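Local atomic coordinates of putative fructose-bisphosphate aldolase (Coccidioides immitis, PDB entry 3PM6), a protein that is a putative class II fructose-bisphosphate aldolase, a TIM-barrel protein that holds a zinc ion. Residues Thr86-His91 and Phe114-Val119; Glu128-Thr133 and Ser177-Ala182; Pro190-Val195 and Val204-Glu209; Arg252-Glu257 and Gln283-Lys288. One frame throughout, in Å; residues are numbered along the deposited sequence.

Contact 1: Thr86-His91 and Phe114-Val119. With ZN (zinc ion), chain S.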
# COMPACT_ATOMS: atom_id res chain seq x y z
N THR A 86 -1.93 15.36 4.24
CA THR A 86 -0.76 14.99 5.04
C THR A 86 -1.00 13.69 5.77
O THR A 86 -2.12 13.19 5.80
CB THR A 86 -0.40 16.10 6.06
OG1 THR A 86 -1.45 16.25 7.01
CG2 THR A 86 -0.15 17.47 5.31
N LEU A 87 0.06 13.17 6.38
CA LEU A 87 0.08 11.84 6.97
C LEU A 87 0.23 11.88 8.52
O LEU A 87 1.11 12.54 9.04
CB LEU A 87 1.19 11.01 6.33
CG LEU A 87 1.36 9.59 6.83
CD1 LEU A 87 0.10 8.75 6.59
CD2 LEU A 87 2.57 8.96 6.14
N HIS A 88 -0.63 11.16 9.21
CA HIS A 88 -0.75 11.26 10.66
C HIS A 88 -0.72 9.87 11.25
O HIS A 88 -1.43 8.98 10.79
CB HIS A 88 -2.09 11.92 10.97
CG HIS A 88 -2.35 12.16 12.42
ND1 HIS A 88 -1.66 13.11 13.15
CD2 HIS A 88 -3.27 11.62 13.26
CE1 HIS A 88 -2.14 13.14 14.39
NE2 HIS A 88 -3.13 12.26 14.47
N LEU A 89 0.12 9.67 12.26
CA LEU A 89 0.04 8.45 13.08
C LEU A 89 -0.99 8.60 14.18
O LEU A 89 -0.80 9.36 15.14
CB LEU A 89 1.40 8.06 13.67
CG LEU A 89 1.55 6.72 14.42
CD1 LEU A 89 1.26 5.45 13.58
CD2 LEU A 89 2.96 6.66 15.06
N ASP A 90 -2.09 7.86 14.08
CA ASP A 90 -3.17 7.99 15.09
C ASP A 90 -2.92 7.02 16.24
O ASP A 90 -2.33 5.94 16.03
CB ASP A 90 -4.51 7.71 14.38
CG ASP A 90 -5.73 8.02 15.21
OD1 ASP A 90 -5.68 8.83 16.18
OD2 ASP A 90 -6.79 7.42 14.88
N HIS A 91 -3.37 7.37 17.46
CA HIS A 91 -3.33 6.44 18.61
C HIS A 91 -2.02 5.70 18.81
O HIS A 91 -1.99 4.50 19.00
CB HIS A 91 -4.54 5.50 18.56
CG HIS A 91 -5.81 6.26 18.72
ND1 HIS A 91 -6.05 7.04 19.83
CD2 HIS A 91 -6.83 6.50 17.87
CE1 HIS A 91 -7.19 7.68 19.68
NE2 HIS A 91 -7.68 7.37 18.49
N PHE A 114 6.04 10.70 8.68
CA PHE A 114 4.80 11.32 9.20
C PHE A 114 4.92 12.80 9.28
O PHE A 114 5.96 13.31 9.67
CB PHE A 114 4.41 10.74 10.59
CG PHE A 114 3.90 9.35 10.50
CD1 PHE A 114 2.59 9.10 10.13
CD2 PHE A 114 4.76 8.28 10.68
CE1 PHE A 114 2.14 7.81 10.01
CE2 PHE A 114 4.31 6.97 10.58
CZ PHE A 114 3.00 6.74 10.22
N ASP A 115 3.84 13.51 8.94
CA ASP A 115 3.80 14.95 9.18
C ASP A 115 3.39 15.26 10.63
O ASP A 115 3.74 16.31 11.16
CB ASP A 115 2.83 15.60 8.21
CG ASP A 115 3.19 15.32 6.76
OD1 ASP A 115 4.21 15.84 6.29
OD2 ASP A 115 2.46 14.57 6.09
N SER A 116 2.64 14.35 11.26
CA SER A 116 2.12 14.55 12.61
C SER A 116 1.89 13.24 13.29
O SER A 116 1.73 12.21 12.64
CB SER A 116 0.83 15.39 12.62
OG SER A 116 -0.16 14.84 11.78
N ILE A 117 1.88 13.23 14.62
CA ILE A 117 1.75 11.96 15.31
C ILE A 117 0.86 12.24 16.48
O ILE A 117 0.99 13.27 17.11
CB ILE A 117 3.14 11.47 15.80
CG1 ILE A 117 4.05 11.12 14.62
CG2 ILE A 117 3.03 10.33 16.86
CD1 ILE A 117 5.49 10.64 15.06
N MET A 118 -0.05 11.32 16.78
CA MET A 118 -0.81 11.46 17.98
C MET A 118 -0.08 10.80 19.13
O MET A 118 -0.00 9.59 19.19
CB MET A 118 -2.24 10.91 17.84
CG MET A 118 -3.03 11.06 19.12
SD MET A 118 -4.59 10.15 19.11
CE MET A 118 -5.32 10.90 20.60
N VAL A 119 0.43 11.60 20.07
CA VAL A 119 1.08 11.07 21.28
C VAL A 119 -0.04 10.80 22.27
O VAL A 119 -0.43 11.69 23.03
CB VAL A 119 2.13 12.07 21.88
CG1 VAL A 119 2.83 11.45 23.05
CG2 VAL A 119 3.13 12.50 20.79
ZN ZN S . -9.59 8.04 17.92
O HOH W 1 -1.21 14.91 9.17
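The carbonyl O of L87 is gripped by two backbone donors, D115 N at 2.9 Å and S116 N at 3.2 Å, where strand 116-119 joins strand 85-92 as its parallel neighbour in the eight-stranded TIM barrel. The short segments run 12° apart, and L89 carries the ladder onward: its N reaches S116 O and its O takes M118 N. The D115 carboxylate turns back on the strand, OD2 using its anti lone pair to accept L87 N at 2.8 Å. Beside S116, H88 lays the edge of its ring against the hydroxyl, ND1 to S116 OG 2.7 Å, and a water links that OG to T86 OG1. On the face of the sheet that bears L89 and I117, L89 CB sits over the F114 ring, 17° off the ring normal, while L87 CG meets F114 CD1 obliquely. H91 stands at the metal end: D120 holds ND1, NE2 binds the zinc ion at 2.1 Å, and H196 and H227 complete the protein ligands. With CG anti to its backbone N (chi1 180°) and the chain extended beyond, M118 lies alongside H91, its SD over one face of the imidazole, 3.8 Å from the ring centroid.

Contact 2: Glu128-Thr133 and Ser177-Ala182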
# COMPACT_ATOMS: atom_id res chain seq x y z
N GLU A 128 1.41 11.01 34.51
CA GLU A 128 2.26 10.25 33.61
C GLU A 128 2.00 10.60 32.14
O GLU A 128 2.95 10.76 31.35
CB GLU A 128 2.08 8.75 33.88
CG GLU A 128 2.99 7.82 33.06
CD GLU A 128 4.44 7.83 33.55
OE1 GLU A 128 4.86 8.72 34.34
OE2 GLU A 128 5.17 6.92 33.14
N ASN A 129 0.74 10.71 31.77
CA ASN A 129 0.33 11.17 30.43
C ASN A 129 1.03 12.52 30.14
O ASN A 129 1.67 12.67 29.09
CB ASN A 129 -1.22 11.26 30.43
CG ASN A 129 -1.83 11.71 29.09
OD1 ASN A 129 -1.15 12.18 28.17
ND2 ASN A 129 -3.19 11.60 29.02
N LEU A 130 0.97 13.48 31.07
CA LEU A 130 1.63 14.77 30.84
C LEU A 130 3.12 14.62 30.67
O LEU A 130 3.72 15.23 29.76
CB LEU A 130 1.41 15.74 31.99
CG LEU A 130 0.11 16.48 32.03
CD1 LEU A 130 0.05 17.06 33.44
CD2 LEU A 130 0.06 17.59 30.95
N ARG A 131 3.72 13.79 31.54
CA ARG A 131 5.16 13.58 31.58
C ARG A 131 5.67 12.97 30.28
O ARG A 131 6.59 13.50 29.65
CB ARG A 131 5.55 12.66 32.77
CG ARG A 131 7.06 12.61 33.06
CD ARG A 131 7.45 11.53 34.10
NE ARG A 131 7.18 10.16 33.65
CZ ARG A 131 7.95 9.49 32.81
NH1 ARG A 131 9.05 10.03 32.30
NH2 ARG A 131 7.64 8.26 32.47
N LEU A 132 5.10 11.83 29.90
CA LEU A 132 5.49 11.21 28.65
C LEU A 132 5.17 12.12 27.44
O LEU A 132 5.98 12.23 26.52
CB LEU A 132 4.82 9.85 28.49
CG LEU A 132 5.22 8.78 29.49
CD1 LEU A 132 4.16 7.66 29.48
CD2 LEU A 132 6.66 8.27 29.22
N THR A 133 3.98 12.76 27.43
CA THR A 133 3.61 13.64 26.30
C THR A 133 4.67 14.75 26.12
O THR A 133 5.16 14.98 25.03
CB THR A 133 2.18 14.23 26.41
OG1 THR A 133 1.22 13.17 26.40
CG2 THR A 133 1.87 15.18 25.24
N SER A 177 -6.64 20.66 29.97
CA SER A 177 -6.30 21.16 28.62
C SER A 177 -5.15 22.15 28.64
O SER A 177 -4.17 22.00 27.89
CB SER A 177 -7.51 21.80 27.96
OG SER A 177 -8.54 20.85 27.77
N GLU A 178 -5.27 23.17 29.50
CA GLU A 178 -4.20 24.14 29.78
C GLU A 178 -2.90 23.46 30.18
O GLU A 178 -1.86 23.80 29.63
CB GLU A 178 -4.63 25.11 30.91
CG GLU A 178 -5.48 26.30 30.45
CD GLU A 178 -6.32 26.92 31.57
OE1 GLU A 178 -5.89 26.81 32.75
OE2 GLU A 178 -7.41 27.50 31.28
N GLU A 179 -2.96 22.51 31.11
CA GLU A 179 -1.76 21.72 31.46
C GLU A 179 -1.12 21.11 30.21
O GLU A 179 0.09 21.15 30.05
CB GLU A 179 -2.01 20.62 32.54
CG GLU A 179 -2.86 21.08 33.78
CD GLU A 179 -3.11 19.97 34.86
OE1 GLU A 179 -4.28 19.70 35.29
OE2 GLU A 179 -2.09 19.39 35.30
N PHE A 180 -1.94 20.56 29.30
CA PHE A 180 -1.38 19.92 28.10
C PHE A 180 -0.81 20.90 27.07
O PHE A 180 0.20 20.60 26.40
CB PHE A 180 -2.35 18.92 27.47
CG PHE A 180 -2.27 17.56 28.09
CD1 PHE A 180 -1.46 16.59 27.53
CD2 PHE A 180 -3.00 17.26 29.24
CE1 PHE A 180 -1.37 15.35 28.11
CE2 PHE A 180 -2.91 16.01 29.82
CZ PHE A 180 -2.11 15.06 29.26
N VAL A 181 -1.42 22.08 26.96
CA VAL A 181 -0.90 23.15 26.07
C VAL A 181 0.58 23.50 26.41
O VAL A 181 1.38 23.78 25.51
CB VAL A 181 -1.80 24.42 26.13
CG1 VAL A 181 -1.07 25.67 25.63
CG2 VAL A 181 -3.09 24.23 25.35
N ALA A 182 0.93 23.50 27.69
CA ALA A 182 2.32 23.77 28.14
C ALA A 182 3.32 22.70 27.70
O ALA A 182 4.53 22.93 27.74
CB ALA A 182 2.39 23.98 29.67
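L130 lays its CD2 methyl on the face of the F180 ring, 3.5 Å from the centroid and only 9° off the ring normal, so the methyl stands above the ring centre in a CH-pi contact. CG, anti to the carbonyl carbon, points L130 at the neighbouring helix. It follows behind CD2, close to F180 CE2 and CZ, while the other methyl, CD1, approaches E179 OE2 at 3.7 Å. E179 OE2 also forms a salt bridge with K126, so the CD1 methyl lies beside an ion pair. At the edge of the phenylalanine, N129 OD1 lies 3.2 Å from F180 CE1, the amide and ring planes being 65° apart, and T133 OG1 comes in near the ring plane. N129 ND2 is engaged by E150 O, which helps to fix the amide with its oxygen turned to the ring.

Helices 126-141 and 174-181 belong to the outer layer of the TIM barrel; their short segments run nearly parallel, 20° apart, with axes 10.6 Å from each other. F180 bridges this wide spacing and also packs on A149 and L188 of the barrel strands. No hydrogen bond crosses between the segments: an aliphatic methyl meets the pi face while oxygens meet the electropositive C-H rim, an arrangement consistent with weak electrostatic matching added to dispersion.

Contact 3: Pro190-Val195 and Val204-Glu209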
# COMPACT_ATOMS: atom_id res chain seq x y z
N PRO A 190 -10.11 16.19 22.78
CA PRO A 190 -10.77 16.18 24.08
C PRO A 190 -11.71 15.00 24.27
O PRO A 190 -12.30 14.51 23.30
CB PRO A 190 -11.53 17.53 24.12
CG PRO A 190 -11.73 17.94 22.61
CD PRO A 190 -10.52 17.32 21.90
N ALA A 191 -11.84 14.55 25.51
CA ALA A 191 -12.88 13.60 25.94
C ALA A 191 -14.09 14.40 26.46
O ALA A 191 -14.00 15.09 27.47
CB ALA A 191 -12.33 12.68 27.03
N PHE A 192 -15.22 14.34 25.77
CA PHE A 192 -16.35 15.15 26.19
C PHE A 192 -17.65 14.40 25.98
O PHE A 192 -18.67 15.02 25.75
CB PHE A 192 -16.33 16.53 25.51
CG PHE A 192 -16.54 16.50 24.02
CD1 PHE A 192 -15.51 16.09 23.17
CD2 PHE A 192 -17.77 16.91 23.46
CE1 PHE A 192 -15.69 16.06 21.79
CE2 PHE A 192 -17.98 16.90 22.06
CZ PHE A 192 -16.95 16.47 21.22
N GLY A 193 -17.60 13.07 26.07
CA GLY A 193 -18.77 12.19 25.88
C GLY A 193 -18.64 11.29 24.66
O GLY A 193 -19.37 10.29 24.53
N ASN A 194 -17.73 11.63 23.76
CA ASN A 194 -17.40 10.76 22.65
C ASN A 194 -16.74 9.44 23.12
O ASN A 194 -16.20 9.37 24.24
CB ASN A 194 -16.56 11.47 21.59
CG ASN A 194 -15.35 12.16 22.16
OD1 ASN A 194 -15.30 12.53 23.34
ND2 ASN A 194 -14.35 12.38 21.31
N VAL A 195 -16.84 8.41 22.29
CA VAL A 195 -16.45 7.04 22.63
C VAL A 195 -15.91 6.44 21.33
O VAL A 195 -16.45 6.70 20.21
CB VAL A 195 -17.70 6.20 23.13
CG1 VAL A 195 -17.49 4.75 22.99
CG2 VAL A 195 -18.04 6.48 24.55
N VAL A 204 -25.32 8.65 21.03
CA VAL A 204 -24.30 9.71 21.11
C VAL A 204 -24.82 10.78 22.06
O VAL A 204 -25.86 11.38 21.80
CB VAL A 204 -24.06 10.33 19.73
CG1 VAL A 204 -23.14 11.55 19.81
CG2 VAL A 204 -23.51 9.29 18.74
N GLN A 205 -24.10 11.00 23.18
CA GLN A 205 -24.47 12.03 24.17
C GLN A 205 -23.28 12.92 24.47
O GLN A 205 -22.51 12.63 25.36
CB GLN A 205 -25.00 11.40 25.48
CG GLN A 205 -26.22 10.47 25.33
CD GLN A 205 -27.43 11.11 24.63
OE1 GLN A 205 -27.57 12.34 24.55
NE2 GLN A 205 -28.31 10.26 24.11
N LEU A 206 -23.10 13.99 23.70
CA LEU A 206 -21.94 14.84 23.84
C LEU A 206 -22.22 16.02 24.76
O LEU A 206 -23.36 16.54 24.83
CB LEU A 206 -21.42 15.32 22.46
CG LEU A 206 -21.28 14.26 21.36
CD1 LEU A 206 -20.82 14.86 20.04
CD2 LEU A 206 -20.36 13.08 21.80
N ASP A 207 -21.20 16.41 25.49
CA ASP A 207 -21.30 17.55 26.39
C ASP A 207 -20.72 18.74 25.63
O ASP A 207 -19.52 19.02 25.70
CB ASP A 207 -20.53 17.25 27.67
CG ASP A 207 -20.73 18.30 28.75
OD1 ASP A 207 -21.23 19.41 28.48
OD2 ASP A 207 -20.30 18.01 29.89
N TYR A 208 -21.59 19.39 24.86
CA TYR A 208 -21.18 20.53 24.01
C TYR A 208 -20.72 21.70 24.85
O TYR A 208 -19.82 22.45 24.45
CB TYR A 208 -22.32 20.95 23.09
CG TYR A 208 -22.70 19.90 22.07
CD1 TYR A 208 -21.86 19.65 20.98
CD2 TYR A 208 -23.87 19.14 22.21
CE1 TYR A 208 -22.18 18.69 20.02
CE2 TYR A 208 -24.22 18.19 21.25
CZ TYR A 208 -23.35 17.96 20.16
OH TYR A 208 -23.62 17.02 19.20
N GLU A 209 -21.32 21.85 26.03
CA GLU A 209 -20.91 22.89 26.97
C GLU A 209 -19.46 22.70 27.42
O GLU A 209 -18.67 23.65 27.38
CB GLU A 209 -21.87 22.96 28.17
CG GLU A 209 -23.19 23.67 27.82
CD GLU A 209 -24.25 23.54 28.91
OE1 GLU A 209 -23.90 23.11 30.04
OE2 GLU A 209 -25.43 23.89 28.65
O HOH W 2 -21.91 9.73 24.52
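One direct hydrogen bond ties the segments together: D207 N donates to F192 O at 2.9 Å, with an N-H...O angle of 166° and a C=O...N angle of 174°, an almost linear bond. A water adds a second polar link, donating to G193 O at 2.6 Å and accepting from Q205 N at 2.9 Å. Within 190-195, N194 folds its side chain back, CG placed between its backbone N and carbonyl carbon (chi1 51°), and OD1 accepts F192 N at 3.0 Å with a nearly straight N-H. The same amide gives ND2 to H227 O, so both of its ends are held, and H227 is itself a ligand of the zinc ion.

Both segments belong to the connection from strand 187-188 to helix 208-218 of the TIM barrel, 204-209 running into the helix. D207 takes the N-cap position of that helix, its OD1 accepting R210 N, so the residue that caps the helix is also the one whose N is bonded to F192.

Apolar contact centres on L206. Its CB meets F192 CE2 obliquely at 3.8 Å, and its CD2 methyl reaches over the backbone of 190-195 to within 3.6 Å of N194 N.

Two close approaches to backbone oxygens complete the contact: the F192 ring turns an edge toward D207 O, with CD2 3.5 Å from that oxygen, and G193 CA passes 3.8 Å from Q205 O.

Contact 4: Arg252-Glu257 and Gln283-Lys288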
# COMPACT_ATOMS: atom_id res chain seq x y z
N ARG A 252 -14.41 3.38 10.99
CA ARG A 252 -15.47 2.44 10.61
C ARG A 252 -16.41 2.96 9.50
O ARG A 252 -16.80 2.19 8.60
CB ARG A 252 -16.31 2.04 11.82
N ALA A 253 -16.75 4.25 9.55
CA ALA A 253 -17.62 4.86 8.55
C ALA A 253 -17.10 4.55 7.16
O ALA A 253 -17.88 4.33 6.20
CB ALA A 253 -17.74 6.39 8.77
N VAL A 254 -15.77 4.51 7.06
CA VAL A 254 -15.11 4.29 5.79
C VAL A 254 -14.77 2.81 5.60
O VAL A 254 -15.19 2.21 4.61
CB VAL A 254 -13.87 5.22 5.59
CG1 VAL A 254 -13.05 4.81 4.34
CG2 VAL A 254 -14.36 6.68 5.50
N ASN A 255 -14.05 2.22 6.55
CA ASN A 255 -13.59 0.84 6.41
C ASN A 255 -14.61 -0.24 6.51
O ASN A 255 -14.31 -1.36 6.13
CB ASN A 255 -12.43 0.56 7.34
CG ASN A 255 -11.26 1.41 7.01
OD1 ASN A 255 -10.72 1.28 5.91
ND2 ASN A 255 -10.92 2.36 7.88
N ASN A 256 -15.81 0.06 7.01
CA ASN A 256 -16.89 -0.91 6.95
C ASN A 256 -17.28 -1.18 5.50
O ASN A 256 -17.72 -2.26 5.20
CB ASN A 256 -18.10 -0.47 7.76
CG ASN A 256 -17.96 -0.78 9.27
OD1 ASN A 256 -17.04 -1.49 9.71
ND2 ASN A 256 -18.88 -0.22 10.06
N GLU A 257 -17.11 -0.19 4.62
CA GLU A 257 -17.41 -0.36 3.18
C GLU A 257 -16.50 -1.40 2.54
O GLU A 257 -16.93 -2.16 1.66
CB GLU A 257 -17.29 0.96 2.42
CG GLU A 257 -18.30 2.02 2.84
CD GLU A 257 -19.75 1.55 2.70
OE1 GLU A 257 -20.27 1.52 1.59
OE2 GLU A 257 -20.38 1.23 3.71
N GLN A 283 -14.34 5.40 -1.18
CA GLN A 283 -14.28 6.77 -1.72
C GLN A 283 -15.59 7.50 -1.50
O GLN A 283 -15.59 8.69 -1.11
CB GLN A 283 -13.94 6.79 -3.22
CG GLN A 283 -13.65 8.21 -3.77
CD GLN A 283 -13.44 8.24 -5.28
OE1 GLN A 283 -12.98 7.26 -5.87
NE2 GLN A 283 -13.78 9.38 -5.92
N ALA A 284 -16.71 6.80 -1.71
CA ALA A 284 -18.03 7.41 -1.55
C ALA A 284 -18.27 7.79 -0.07
O ALA A 284 -18.75 8.89 0.22
CB ALA A 284 -19.15 6.46 -2.09
N ALA A 285 -17.88 6.90 0.84
CA ALA A 285 -17.98 7.18 2.29
C ALA A 285 -17.13 8.40 2.70
O ALA A 285 -17.57 9.24 3.49
CB ALA A 285 -17.64 5.93 3.13
N VAL A 286 -15.93 8.51 2.14
CA VAL A 286 -15.07 9.67 2.43
C VAL A 286 -15.73 10.94 1.94
O VAL A 286 -15.84 11.91 2.70
CB VAL A 286 -13.62 9.50 1.84
CG1 VAL A 286 -12.79 10.74 1.99
CG2 VAL A 286 -12.93 8.38 2.55
N GLU A 287 -16.19 10.94 0.68
CA GLU A 287 -16.89 12.12 0.11
C GLU A 287 -18.04 12.61 0.96
O GLU A 287 -18.22 13.81 1.08
CB GLU A 287 -17.35 11.87 -1.34
CG GLU A 287 -16.14 11.65 -2.30
CD GLU A 287 -16.50 11.58 -3.79
OE1 GLU A 287 -17.71 11.58 -4.10
OE2 GLU A 287 -15.57 11.54 -4.65
N LYS A 288 -18.81 11.72 1.56
CA LYS A 288 -19.94 12.14 2.41
C LYS A 288 -19.44 12.87 3.66
O LYS A 288 -20.04 13.88 4.07
CB LYS A 288 -20.89 10.99 2.80
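Apolar packing carries this contact, which sets A285 against V254 between helix 252-265, which follows the last TIM-barrel strand 245-250, and the next helix, 271-292. The short segments run antiparallel at 162°, and their axes approach to 8.4 Å, with the small A285 side chain directed at the facing helix. V254 CG2 touches two residues, V286 CG2 at 3.7 Å and A285 CB at 4.1 Å; this branch lies anti to the V254 carbonyl carbon (chi1 171°, measured to CG1). The two valines cross obliquely, and V254 CG1 also comes near the same V286 methyl. Both pack on I32 of strand 29-33, which extends the apolar patch inward to the barrel wall. From the same helix as V254, E257 CG, anti to its carbonyl carbon (chi1 -64°), rests 4.0 Å from A285 CB, so the glutamate contributes its aliphatic part.

No hydrogen bond spans the segments. The polar atom nearest the alanine methyl is a backbone oxygen, the carbonyl of A253 on the facing helix, one turn before E257, with A285 CB lying 3.5 Å from A253 O.

How the contacts relate
Contact 1 is the core of the set: its centre lies about 8 Å from the centre of the chain, all its touching residues are buried, and it joins two barrel strands by backbone bonds. Contacts 2 and 4 pair outer helices, neither with a hydrogen bond across its segments. Contact 2 is buried although centred about 19 Å out, near-parallel and built on an aromatic ring; contact 4, about 14 Å out, is partly buried, antiparallel and aliphatic. Contact 3, also partly buried, joins a loop to the lead-in of helix 208-218 by backbone, water and L206-F192 packing. Contacts 1 and 2 meet directly, V119 CG1 to T133 CA 4.0 Å. Contacts 1 and 3 both relate to the zinc site.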